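Local structure of diacylglycerol O-acyltransferase (6CHJ) at residues A272-Y277 / L408-T413; V310-L315 / W371-V376; Q27-P32 / R150-N155; W246-I251 / T260-V265. The protein probably transfers the acyl group of acyl-CoA to lipid alcohols, giving wax esters from fatty alcohols and triacylglycerols from diacylglycerols. All coordinates share one frame; numbering follows the deposited sequence.

Contact 1: A272-Y277 / L408-T413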
loop_
_atom_site.group_PDB
_atom_site.type_symbol
_atom_site.label_atom_id
_atom_site.label_comp_id
_atom_site.label_asym_id
_atom_site.label_seq_id
_atom_site.Cartn_x
_atom_site.Cartn_y
_atom_site.Cartn_z
ATOM N N ALA B 272 27.322 -18.010 1.106
ATOM C CA ALA B 272 26.799 -19.371 1.242
ATOM C C ALA B 272 25.293 -19.407 0.994
ATOM O O ALA B 272 24.811 -20.186 0.160
ATOM C CB ALA B 272 27.128 -19.942 2.629
ATOM N N ALA B 273 24.537 -18.547 1.692
ATOM C CA ALA B 273 23.084 -18.515 1.516
ATOM C C ALA B 273 22.708 -18.290 0.058
ATOM O O ALA B 273 21.821 -18.972 -0.477
ATOM C CB ALA B 273 22.454 -17.440 2.408
ATOM N N LEU B 274 23.376 -17.339 -0.608
ATOM C CA LEU B 274 23.051 -17.066 -2.004
ATOM C C LEU B 274 23.345 -18.276 -2.869
ATOM O O LEU B 274 22.597 -18.578 -3.809
ATOM C CB LEU B 274 23.847 -15.862 -2.510
ATOM C CG LEU B 274 23.331 -14.466 -2.160
ATOM C CD1 LEU B 274 24.419 -13.442 -2.400
ATOM C CD2 LEU B 274 22.049 -14.124 -2.956
ATOM N N ARG B 275 24.447 -18.969 -2.565
ATOM C CA ARG B 275 24.824 -20.161 -3.308
ATOM C C ARG B 275 23.763 -21.242 -3.156
ATOM O O ARG B 275 23.258 -21.774 -4.151
ATOM C CB ARG B 275 26.198 -20.647 -2.826
ATOM C CG ARG B 275 26.701 -21.898 -3.512
ATOM C CD ARG B 275 28.035 -22.345 -2.934
ATOM N NE ARG B 275 28.207 -23.779 -3.114
ATOM C CZ ARG B 275 28.577 -24.357 -4.253
ATOM N NH1 ARG B 275 28.867 -23.619 -5.313
ATOM N NH2 ARG B 275 28.675 -25.683 -4.325
ATOM N N THR B 276 23.395 -21.561 -1.914
ATOM C CA THR B 276 22.370 -22.573 -1.693
ATOM C C THR B 276 21.065 -22.194 -2.378
ATOM O O THR B 276 20.417 -23.041 -3.013
ATOM C CB THR B 276 22.133 -22.776 -0.194
ATOM O OG1 THR B 276 23.385 -22.804 0.500
ATOM C CG2 THR B 276 21.391 -24.097 0.057
ATOM N N TYR B 277 20.666 -20.915 -2.270
ATOM C CA TYR B 277 19.390 -20.502 -2.843
ATOM C C TYR B 277 19.372 -20.694 -4.359
ATOM O O TYR B 277 18.381 -21.186 -4.918
ATOM C CB TYR B 277 19.075 -19.052 -2.469
ATOM C CG TYR B 277 17.771 -18.603 -3.077
ATOM C CD1 TYR B 277 16.570 -18.771 -2.389
ATOM C CD2 TYR B 277 17.725 -18.062 -4.356
ATOM C CE1 TYR B 277 15.358 -18.385 -2.946
ATOM C CE2 TYR B 277 16.514 -17.681 -4.928
ATOM C CZ TYR B 277 15.340 -17.843 -4.216
ATOM O OH TYR B 277 14.149 -17.473 -4.778
ATOM N N LEU B 408 17.829 -5.450 -9.604
ATOM C CA LEU B 408 18.361 -5.790 -8.271
ATOM C C LEU B 408 17.185 -6.314 -7.428
ATOM O O LEU B 408 16.701 -5.658 -6.506
ATOM C CB LEU B 408 19.043 -4.598 -7.586
ATOM C CG LEU B 408 20.333 -4.098 -8.229
ATOM C CD1 LEU B 408 20.722 -2.692 -7.732
ATOM C CD2 LEU B 408 21.459 -5.112 -7.984
ATOM N N ALA B 409 16.735 -7.539 -7.725
ATOM C CA ALA B 409 15.572 -8.084 -7.029
ATOM C C ALA B 409 15.804 -8.214 -5.526
ATOM O O ALA B 409 14.845 -8.113 -4.750
ATOM C CB ALA B 409 15.184 -9.436 -7.623
ATOM N N LEU B 410 17.061 -8.392 -5.094
ATOM C CA LEU B 410 17.383 -8.719 -3.711
ATOM C C LEU B 410 18.318 -7.674 -3.124
ATOM O O LEU B 410 19.312 -7.294 -3.753
ATOM C CB LEU B 410 18.026 -10.105 -3.609
ATOM C CG LEU B 410 18.421 -10.659 -2.228
ATOM C CD1 LEU B 410 17.238 -10.836 -1.266
ATOM C CD2 LEU B 410 19.132 -11.986 -2.385
ATOM N N ASN B 411 17.998 -7.206 -1.925
ATOM C CA ASN B 411 18.862 -6.285 -1.205
ATOM C C ASN B 411 19.082 -6.839 0.196
ATOM O O ASN B 411 18.121 -7.030 0.954
ATOM C CB ASN B 411 18.257 -4.884 -1.161
ATOM C CG ASN B 411 19.243 -3.855 -0.671
ATOM O OD1 ASN B 411 19.805 -3.995 0.410
ATOM N ND2 ASN B 411 19.489 -2.830 -1.475
ATOM N N MET B 412 20.337 -7.118 0.526
ATOM C CA MET B 412 20.694 -7.688 1.814
ATOM C C MET B 412 21.245 -6.573 2.680
ATOM O O MET B 412 22.234 -5.929 2.312
ATOM C CB MET B 412 21.719 -8.807 1.663
ATOM C CG MET B 412 21.236 -10.008 0.843
ATOM S SD MET B 412 22.529 -11.262 0.618
ATOM C CE MET B 412 22.093 -12.499 1.826
ATOM N N THR B 413 20.601 -6.325 3.813
ATOM C CA THR B 413 21.054 -5.253 4.679
ATOM C C THR B 413 21.284 -5.767 6.085
ATOM O O THR B 413 20.482 -6.535 6.631
ATOM C CB THR B 413 20.081 -4.109 4.695
ATOM O OG1 THR B 413 18.746 -4.641 4.701
ATOM C CG2 THR B 413 20.285 -3.246 3.464
#

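Contact 2: V310-L315 / W371-V376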
loop_
_atom_site.group_PDB
_atom_site.type_symbol
_atom_site.label_atom_id
_atom_site.label_comp_id
_atom_site.label_asym_id
_atom_site.label_seq_id
_atom_site.Cartn_x
_atom_site.Cartn_y
_atom_site.Cartn_z
ATOM N N VAL B 310 33.484 1.923 -1.662
ATOM C CA VAL B 310 32.617 0.908 -2.254
ATOM C C VAL B 310 33.484 -0.211 -2.839
ATOM O O VAL B 310 34.334 0.037 -3.705
ATOM C CB VAL B 310 31.686 1.506 -3.322
ATOM C CG1 VAL B 310 31.279 0.462 -4.347
ATOM C CG2 VAL B 310 30.452 2.095 -2.675
ATOM N N ILE B 311 33.267 -1.440 -2.363
ATOM C CA ILE B 311 33.985 -2.626 -2.818
ATOM C C ILE B 311 33.088 -3.408 -3.769
ATOM O O ILE B 311 31.906 -3.627 -3.479
ATOM C CB ILE B 311 34.395 -3.516 -1.633
ATOM C CG1 ILE B 311 35.257 -2.756 -0.615
ATOM C CG2 ILE B 311 35.080 -4.779 -2.129
ATOM C CD1 ILE B 311 36.303 -1.855 -1.220
ATOM N N LEU B 312 33.646 -3.844 -4.898
ATOM C CA LEU B 312 32.983 -4.804 -5.779
ATOM C C LEU B 312 33.631 -6.150 -5.458
ATOM O O LEU B 312 34.580 -6.583 -6.119
ATOM C CB LEU B 312 33.130 -4.413 -7.245
ATOM C CG LEU B 312 32.301 -3.227 -7.779
ATOM C CD1 LEU B 312 32.734 -2.857 -9.209
ATOM C CD2 LEU B 312 30.784 -3.490 -7.723
ATOM N N ALA B 313 33.117 -6.801 -4.414
ATOM C CA ALA B 313 33.698 -8.010 -3.854
ATOM C C ALA B 313 33.040 -9.240 -4.461
ATOM O O ALA B 313 31.809 -9.361 -4.470
ATOM C CB ALA B 313 33.546 -8.037 -2.331
ATOM N N SER B 314 33.868 -10.139 -4.982
ATOM C CA SER B 314 33.387 -11.430 -5.440
ATOM C C SER B 314 32.881 -12.229 -4.253
ATOM O O SER B 314 33.531 -12.283 -3.205
ATOM C CB SER B 314 34.502 -12.207 -6.141
ATOM O OG SER B 314 34.261 -13.609 -6.089
ATOM N N LEU B 315 31.715 -12.858 -4.426
ATOM C CA LEU B 315 31.193 -13.727 -3.381
ATOM C C LEU B 315 31.673 -15.169 -3.511
ATOM O O LEU B 315 31.507 -15.945 -2.558
ATOM C CB LEU B 315 29.661 -13.665 -3.373
ATOM C CG LEU B 315 29.153 -12.296 -2.881
ATOM C CD1 LEU B 315 27.652 -12.244 -2.800
ATOM C CD2 LEU B 315 29.767 -11.935 -1.553
ATOM N N TRP B 371 27.133 -4.911 -18.450
ATOM C CA TRP B 371 27.547 -3.867 -17.515
ATOM C C TRP B 371 26.930 -4.036 -16.121
ATOM O O TRP B 371 27.086 -3.142 -15.286
ATOM C CB TRP B 371 27.212 -2.460 -18.074
ATOM C CG TRP B 371 28.099 -2.014 -19.247
ATOM C CD1 TRP B 371 29.250 -2.621 -19.680
ATOM C CD2 TRP B 371 27.892 -0.885 -20.130
ATOM N NE1 TRP B 371 29.756 -1.956 -20.766
ATOM C CE2 TRP B 371 28.950 -0.890 -21.068
ATOM C CE3 TRP B 371 26.921 0.118 -20.221
ATOM C CZ2 TRP B 371 29.066 0.075 -22.080
ATOM C CZ3 TRP B 371 27.041 1.079 -21.235
ATOM C CH2 TRP B 371 28.108 1.045 -22.143
ATOM N N GLN B 372 26.241 -5.159 -15.856
ATOM C CA GLN B 372 25.545 -5.335 -14.579
ATOM C C GLN B 372 26.453 -5.027 -13.385
ATOM O O GLN B 372 26.025 -4.362 -12.436
ATOM C CB GLN B 372 24.976 -6.757 -14.481
ATOM C CG GLN B 372 24.404 -7.133 -13.104
ATOM C CD GLN B 372 23.027 -6.547 -12.849
ATOM O OE1 GLN B 372 22.140 -6.623 -13.703
ATOM N NE2 GLN B 372 22.846 -5.942 -11.673
ATOM N N THR B 373 27.705 -5.514 -13.416
ATOM C CA THR B 373 28.781 -5.142 -12.490
ATOM C C THR B 373 28.599 -5.686 -11.069
ATOM O O THR B 373 29.580 -5.964 -10.370
ATOM C CB THR B 373 28.936 -3.612 -12.445
ATOM O OG1 THR B 373 28.966 -3.089 -13.778
ATOM C CG2 THR B 373 30.207 -3.207 -11.715
ATOM N N PHE B 374 27.365 -5.807 -10.598
ATOM C CA PHE B 374 27.172 -6.482 -9.330
ATOM C C PHE B 374 25.786 -7.093 -9.317
ATOM O O PHE B 374 24.854 -6.578 -9.935
ATOM C CB PHE B 374 27.399 -5.558 -8.116
ATOM C CG PHE B 374 26.551 -4.313 -8.109
ATOM C CD1 PHE B 374 25.305 -4.314 -7.496
ATOM C CD2 PHE B 374 27.025 -3.124 -8.669
ATOM C CE1 PHE B 374 24.521 -3.158 -7.469
ATOM C CE2 PHE B 374 26.254 -1.961 -8.643
ATOM C CZ PHE B 374 24.995 -1.977 -8.040
ATOM N N ASN B 375 25.669 -8.216 -8.622
ATOM C CA ASN B 375 24.413 -8.938 -8.620
ATOM C C ASN B 375 23.540 -8.589 -7.432
ATOM O O ASN B 375 22.328 -8.815 -7.498
ATOM C CB ASN B 375 24.680 -10.443 -8.652
ATOM C CG ASN B 375 25.578 -10.851 -9.821
ATOM O OD1 ASN B 375 26.804 -10.834 -9.708
ATOM N ND2 ASN B 375 24.965 -11.219 -10.939
ATOM N N VAL B 376 24.105 -7.994 -6.380
ATOM C CA VAL B 376 23.347 -7.723 -5.163
ATOM C C VAL B 376 24.085 -6.674 -4.338
ATOM O O VAL B 376 25.307 -6.547 -4.421
ATOM C CB VAL B 376 23.134 -9.044 -4.379
ATOM C CG1 VAL B 376 24.479 -9.719 -4.096
ATOM C CG2 VAL B 376 22.352 -8.806 -3.099
#

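Contact 3: Q27-P32 / R150-N155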
loop_
_atom_site.group_PDB
_atom_site.type_symbol
_atom_site.label_atom_id
_atom_site.label_comp_id
_atom_site.label_asym_id
_atom_site.label_seq_id
_atom_site.Cartn_x
_atom_site.Cartn_y
_atom_site.Cartn_z
ATOM N N GLN B 27 11.393 -3.058 14.374
ATOM C CA GLN B 27 11.834 -3.148 15.761
ATOM C C GLN B 27 10.909 -4.073 16.535
ATOM O O GLN B 27 9.686 -3.918 16.492
ATOM C CB GLN B 27 11.839 -1.769 16.412
ATOM C CG GLN B 27 12.991 -0.908 15.962
ATOM C CD GLN B 27 12.833 0.487 16.453
ATOM O OE1 GLN B 27 11.708 0.931 16.694
ATOM N NE2 GLN B 27 13.944 1.194 16.633
ATOM N N LEU B 28 11.490 -5.025 17.244
ATOM C CA LEU B 28 10.748 -5.990 18.034
ATOM C C LEU B 28 11.036 -5.742 19.508
ATOM O O LEU B 28 12.202 -5.633 19.900
ATOM C CB LEU B 28 11.152 -7.400 17.630
ATOM C CG LEU B 28 10.620 -8.555 18.454
ATOM C CD1 LEU B 28 9.152 -8.819 18.094
ATOM C CD2 LEU B 28 11.502 -9.770 18.192
ATOM N N PHE B 29 9.981 -5.615 20.318
ATOM C CA PHE B 29 10.124 -5.357 21.742
ATOM C C PHE B 29 9.443 -6.443 22.558
ATOM O O PHE B 29 8.595 -7.190 22.067
ATOM C CB PHE B 29 9.519 -4.027 22.181
ATOM C CG PHE B 29 10.024 -2.835 21.443
ATOM C CD1 PHE B 29 11.081 -2.094 21.942
ATOM C CD2 PHE B 29 9.387 -2.401 20.295
ATOM C CE1 PHE B 29 11.535 -0.947 21.280
ATOM C CE2 PHE B 29 9.832 -1.274 19.631
ATOM C CZ PHE B 29 10.917 -0.545 20.126
ATOM N N SER B 30 9.822 -6.512 23.827
ATOM C CA SER B 30 9.096 -7.309 24.799
ATOM C C SER B 30 8.216 -6.390 25.637
ATOM O O SER B 30 8.499 -5.190 25.771
ATOM C CB SER B 30 10.056 -8.104 25.683
ATOM O OG SER B 30 10.446 -9.295 25.029
ATOM N N PHE B 31 7.122 -6.947 26.157
ATOM C CA PHE B 31 6.327 -6.210 27.133
ATOM C C PHE B 31 7.235 -5.749 28.272
ATOM O O PHE B 31 8.037 -6.550 28.777
ATOM C CB PHE B 31 5.206 -7.073 27.721
ATOM C CG PHE B 31 3.973 -7.187 26.861
ATOM C CD1 PHE B 31 4.019 -6.927 25.492
ATOM C CD2 PHE B 31 2.760 -7.592 27.428
ATOM C CE1 PHE B 31 2.882 -7.068 24.704
ATOM C CE2 PHE B 31 1.619 -7.730 26.644
ATOM C CZ PHE B 31 1.682 -7.461 25.279
ATOM N N PRO B 32 7.146 -4.491 28.707
ATOM C CA PRO B 32 7.907 -4.090 29.899
ATOM C C PRO B 32 7.457 -4.929 31.088
ATOM O O PRO B 32 6.299 -5.352 31.166
ATOM C CB PRO B 32 7.561 -2.604 30.083
ATOM C CG PRO B 32 6.847 -2.186 28.800
ATOM C CD PRO B 32 6.211 -3.445 28.264
ATOM N N ARG B 150 18.399 6.380 18.322
ATOM C CA ARG B 150 18.369 7.594 19.135
ATOM C C ARG B 150 17.038 7.762 19.867
ATOM O O ARG B 150 17.000 8.319 20.973
ATOM C CB ARG B 150 18.651 8.810 18.246
ATOM C CG ARG B 150 18.870 10.111 19.003
ATOM C CD ARG B 150 19.603 11.148 18.152
ATOM N NE ARG B 150 18.799 11.604 17.020
ATOM C CZ ARG B 150 17.949 12.627 17.069
ATOM N NH1 ARG B 150 17.792 13.306 18.202
ATOM N NH2 ARG B 150 17.255 12.971 15.988
ATOM N N MET B 151 15.943 7.277 19.273
ATOM C CA MET B 151 14.632 7.272 19.913
ATOM C C MET B 151 14.602 6.461 21.204
ATOM O O MET B 151 13.637 6.582 21.968
ATOM C CB MET B 151 13.584 6.716 18.936
ATOM C CG MET B 151 12.151 7.118 19.257
ATOM S SD MET B 151 10.893 5.873 18.872
ATOM C CE MET B 151 11.581 4.380 19.588
ATOM N N LEU B 152 15.615 5.641 21.466
ATOM C CA LEU B 152 15.620 4.763 22.625
ATOM C C LEU B 152 16.612 5.273 23.665
ATOM O O LEU B 152 17.361 6.229 23.440
ATOM C CB LEU B 152 15.956 3.328 22.210
ATOM C CG LEU B 152 15.076 2.625 21.174
ATOM C CD1 LEU B 152 15.911 1.611 20.395
ATOM C CD2 LEU B 152 13.889 1.945 21.819
ATOM N N SER B 153 16.614 4.614 24.821
ATOM C CA SER B 153 17.522 4.956 25.899
ATOM C C SER B 153 18.084 3.675 26.502
ATOM O O SER B 153 17.531 2.585 26.326
ATOM C CB SER B 153 16.819 5.797 26.971
ATOM O OG SER B 153 17.697 6.135 28.028
ATOM N N GLU B 154 19.199 3.822 27.225
ATOM C CA GLU B 154 19.825 2.684 27.888
ATOM C C GLU B 154 19.173 2.330 29.220
ATOM O O GLU B 154 19.306 1.185 29.666
ATOM C CB GLU B 154 21.320 2.954 28.096
ATOM C CG GLU B 154 22.179 2.573 26.892
ATOM C CD GLU B 154 23.632 3.008 27.026
ATOM O OE1 GLU B 154 23.992 4.080 26.485
ATOM O OE2 GLU B 154 24.419 2.265 27.658
ATOM N N ASN B 155 18.448 3.265 29.849
ATOM C CA ASN B 155 17.889 3.039 31.181
ATOM C C ASN B 155 16.509 2.400 31.084
ATOM O O ASN B 155 15.584 3.033 30.567
ATOM C CB ASN B 155 17.803 4.350 31.956
ATOM C CG ASN B 155 17.047 4.212 33.279
ATOM O OD1 ASN B 155 17.115 3.179 33.946
ATOM N ND2 ASN B 155 16.329 5.262 33.662
#

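Contact 4: W246-I251 / T260-V265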
loop_
_atom_site.group_PDB
_atom_site.type_symbol
_atom_site.label_atom_id
_atom_site.label_comp_id
_atom_site.label_asym_id
_atom_site.label_seq_id
_atom_site.Cartn_x
_atom_site.Cartn_y
_atom_site.Cartn_z
ATOM N N TRP B 246 21.627 -13.394 14.603
ATOM C CA TRP B 246 22.632 -14.410 14.894
ATOM C C TRP B 246 23.567 -13.891 15.978
ATOM O O TRP B 246 23.962 -12.719 15.952
ATOM C CB TRP B 246 23.445 -14.789 13.641
ATOM C CG TRP B 246 22.753 -15.759 12.707
ATOM C CD1 TRP B 246 22.893 -17.095 12.686
ATOM C CD2 TRP B 246 21.832 -15.437 11.652
ATOM N NE1 TRP B 246 22.135 -17.643 11.677
ATOM C CE2 TRP B 246 21.458 -16.645 11.041
ATOM C CE3 TRP B 246 21.291 -14.244 11.172
ATOM C CZ2 TRP B 246 20.551 -16.706 9.981
ATOM C CZ3 TRP B 246 20.387 -14.301 10.116
ATOM C CH2 TRP B 246 20.024 -15.524 9.535
ATOM N N CYS B 247 23.943 -14.766 16.915
ATOM C CA CYS B 247 24.734 -14.309 18.053
ATOM C C CYS B 247 26.148 -13.950 17.623
ATOM O O CYS B 247 26.810 -14.715 16.919
ATOM C CB CYS B 247 24.796 -15.362 19.155
ATOM S SG CYS B 247 25.978 -14.837 20.439
ATOM N N LEU B 248 26.621 -12.796 18.092
ATOM C CA LEU B 248 27.932 -12.286 17.696
ATOM C C LEU B 248 29.069 -13.228 18.111
ATOM O O LEU B 248 29.906 -13.601 17.279
ATOM C CB LEU B 248 28.136 -10.898 18.299
ATOM C CG LEU B 248 29.075 -9.907 17.633
ATOM C CD1 LEU B 248 29.105 -10.116 16.125
ATOM C CD2 LEU B 248 28.652 -8.486 17.995
ATOM N N LYS B 249 29.132 -13.621 19.394
ATOM C CA LYS B 249 30.290 -14.411 19.827
ATOM C C LYS B 249 30.314 -15.773 19.160
ATOM O O LYS B 249 31.395 -16.336 18.937
ATOM C CB LYS B 249 30.348 -14.556 21.359
ATOM C CG LYS B 249 31.357 -15.650 21.838
ATOM C CD LYS B 249 32.829 -15.406 21.351
ATOM C CE LYS B 249 33.661 -16.715 21.330
ATOM N NZ LYS B 249 34.977 -16.599 20.619
ATOM N N ARG B 250 29.149 -16.303 18.797
ATOM C CA ARG B 250 29.151 -17.459 17.910
ATOM C C ARG B 250 29.941 -17.161 16.641
ATOM O O ARG B 250 30.745 -17.983 16.187
ATOM C CB ARG B 250 27.716 -17.865 17.574
ATOM C CG ARG B 250 27.616 -18.938 16.533
ATOM C CD ARG B 250 26.179 -19.473 16.369
ATOM N NE ARG B 250 26.186 -20.555 15.383
ATOM C CZ ARG B 250 25.184 -20.867 14.573
ATOM N NH1 ARG B 250 24.049 -20.178 14.611
ATOM N NH2 ARG B 250 25.325 -21.883 13.721
ATOM N N ILE B 251 29.770 -15.961 16.088
ATOM C CA ILE B 251 30.452 -15.591 14.851
ATOM C C ILE B 251 31.910 -15.236 15.119
ATOM O O ILE B 251 32.791 -15.506 14.296
ATOM C CB ILE B 251 29.687 -14.431 14.173
ATOM C CG1 ILE B 251 28.431 -14.942 13.473
ATOM C CG2 ILE B 251 30.555 -13.652 13.202
ATOM C CD1 ILE B 251 27.572 -13.802 12.899
ATOM N N THR B 260 39.914 -14.623 10.599
ATOM C CA THR B 260 39.224 -13.628 9.785
ATOM C C THR B 260 38.516 -12.631 10.692
ATOM O O THR B 260 38.533 -12.763 11.917
ATOM C CB THR B 260 38.213 -14.272 8.833
ATOM O OG1 THR B 260 37.117 -14.802 9.596
ATOM C CG2 THR B 260 38.872 -15.376 7.978
ATOM N N THR B 261 37.898 -11.623 10.070
ATOM C CA THR B 261 37.153 -10.579 10.764
ATOM C C THR B 261 35.680 -10.957 10.848
ATOM O O THR B 261 35.228 -11.918 10.221
ATOM C CB THR B 261 37.279 -9.239 10.046
ATOM O OG1 THR B 261 36.438 -9.262 8.890
ATOM C CG2 THR B 261 38.704 -8.983 9.594
ATOM N N VAL B 262 34.919 -10.189 11.636
ATOM C CA VAL B 262 33.472 -10.401 11.676
ATOM C C VAL B 262 32.853 -10.096 10.317
ATOM O O VAL B 262 32.073 -10.894 9.783
ATOM C CB VAL B 262 32.813 -9.566 12.791
ATOM C CG1 VAL B 262 31.292 -9.748 12.744
ATOM C CG2 VAL B 262 33.333 -9.999 14.166
ATOM N N ASN B 263 33.222 -8.958 9.722
ATOM C CA ASN B 263 32.688 -8.593 8.411
ATOM C C ASN B 263 32.902 -9.698 7.383
ATOM O O ASN B 263 32.052 -9.911 6.510
ATOM C CB ASN B 263 33.317 -7.289 7.922
ATOM C CG ASN B 263 32.427 -6.088 8.169
ATOM O OD1 ASN B 263 32.006 -5.406 7.230
ATOM N ND2 ASN B 263 32.128 -5.822 9.442
ATOM N N ASP B 264 34.040 -10.402 7.455
ATOM C CA ASP B 264 34.300 -11.482 6.506
ATOM C C ASP B 264 33.295 -12.613 6.686
ATOM O O ASP B 264 32.706 -13.094 5.712
ATOM C CB ASP B 264 35.726 -12.021 6.672
ATOM C CG ASP B 264 36.793 -10.979 6.385
ATOM O OD1 ASP B 264 36.734 -10.330 5.317
ATOM O OD2 ASP B 264 37.690 -10.809 7.240
ATOM N N VAL B 265 33.093 -13.062 7.927
ATOM C CA VAL B 265 32.204 -14.200 8.156
ATOM C C VAL B 265 30.782 -13.873 7.702
ATOM O O VAL B 265 30.118 -14.686 7.042
ATOM C CB VAL B 265 32.237 -14.620 9.637
ATOM C CG1 VAL B 265 31.173 -15.690 9.902
ATOM C CG2 VAL B 265 33.630 -15.108 10.032
#

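Contact 1: A272-Y277 / L408-T413
L274 reaches from helix 262-280 down to L410 and M412 on strand 410-417, a buried helix-on-sheet contact in which the helix packs against a mixed six-stranded sheet. The backbones stay well apart, with L274 CA 10.2 Å from L410 CA, and side chains alone span the gap. The CB of L274 points past the strand, not at it, but the forked end of the side chain comes nearer and spreads its two methyls over two residues of the same sheet face. L274 CD2 meets L410 CD2 at 3.7 Å, the closer of the two touches. Neither strand residue butts end-on into the leucine: both run alongside it in the opposite sense, so the three side chains interleave. L410 has its CG anti to the backbone N (chi1 -179°), which carries its branch up toward the helix. A273 also faces the strand but touches M438, Y441 and L442 of helix 437-453, and M438 meets M412 as well, so this second helix shares the layer. The extended chi2 of M412 (177°) carries its sulfur to the leucine, and the bend at chi3 (101°) turns CE aside: M412 SD lies 4.2 Å from L274 CD1.

Contact 2: V310-L315 / W371-V376
The F374 ring meets L312 obliquely, with L312 CD2 3.9 Å from F374 CD2; elsewhere the ring makes an edge-to-face pair with F292. The two side chains stand at about a right angle. F374 CG sits between its own backbone N and carbonyl carbon (chi1 56°), a torsion that swings the ring away from strand 310-314, and L312 CD2 meets only the near end of the side chain, CB and CD2. A second flat group, the Q372 amide, works within its own loop: Q372 NE2 donates to F374 O at 2.7 Å, nearly in the amide plane and almost in line with the carbonyl, and so fixes the loop backbone beside the ring. L312 CD1 packs on T373 CG2 at 3.6 Å, while L312 CD2 lies between T373, near its O and CG2, and F374. Strand 310-314 is the outermost strand of the mixed sheet, and the loop 371-376 leads from helix 345-365 into strand 376-380, two places further in; strand 290-294 lies between them. T355 and A359 of helix 345-365 pack on L312 and T373. Further along, L315 CD1 approaches V376 CG1 at 4.3 Å, a looser apolar touch, and L274 of helix 262-280 lies against both of these residues.

Contact 3: Q27-P32 / R150-N155
L152 and F29 form the tight part of this contact: L152 CD2 comes to the rim of the phenyl ring, in its plane, 3.8 Å from F29 CE1. The approach at the edge is compatible with the stack that F29 makes with F128 of the neighbouring strand 127-135. With L152 CG beside the backbone N and anti to the carbonyl carbon (chi1 -58°), CD2 is brought to that ring edge. L395 and W390 also touch L152. The second methyl, L152 CD1, is less closely engaged, 4.3 Å from Q27 NE2. That amide nitrogen is spoken for elsewhere, donating to A148 O near the end of helix 141-150. The join thus lays the loop that leaves this helix on strand 22-30, a central strand of the mixed sheet that also takes in strands 389-390 and 393-401 from late in the chain. Beyond L152 the chain lifts away toward solvent. There S153 OG is hydrogen-bonded to E158, and exposed E154 forms a salt bridge with R386. The chemistry is therefore split: the buried end relies on dispersion between aliphatic and aromatic groups, while its one amide has its nitrogen satisfied by a backbone carbonyl, which keeps a polar group compatible with the apolar layer.

Contact 4: W246-I251 / T260-V265
Two consecutive helices joined by a short turn, 248-258 and 262-280, pack through their first turns here, with L248 and I251 of one against V262 and V265 of the other. I251 CG2 is the centre of the apolar seam, 3.9 Å from V265 CG1 and 4.0 Å from V262 CG1. The I251 side chain runs alongside V265 in the opposite sense but crosses V262 at about a right angle. V262 CG1, anti to its backbone N (chi1 176°), also receives L248 CD1 at 4.0 Å; the leucine CB is directed past the second helix and only the end of the side chain closes in. L446 of helix 437-453 covers I251 and V265 from outside the pair. The second helix opens with a capping box. T261 OG1 accepts from D264 N at 3.0 Å, and D264 OD2 accepts in return from T261 N, through its anti lone pair, at 3.0 Å. The same oxygen takes the T261 hydroxyl proton from above the carboxylate plane, with T261 OG1 2.6 Å away. Two bonds on one carboxylate oxygen should restrain the rotation of D264, and with the backbone N-H of D264 bonded to T261 OG1, the helix start should be held while V262 and V265 make purely apolar contacts.

Overall arrangement
From the N terminus, contact 3 comes first, closing the loop from strand 22-30 to the segment after helix 141-150, on the first six-stranded sheet, which strands 389-390 and 393-401 complete. Contact 4 follows in series with a short closure of only eight intervening residues. Contact 1 then opens further along the same helix, 262-280, and closes a long loop at strand 410-417; contact 2 is nested wholly inside it, and no loops cross. Contacts 1, 2 and 4 all reach the second six-stranded sheet, and 1 and 2 touch directly, for example where L410 O lies 3.5 Å from V376 CG2. Contact 3 stands apart, its centre about 36 Å from that of contact 2.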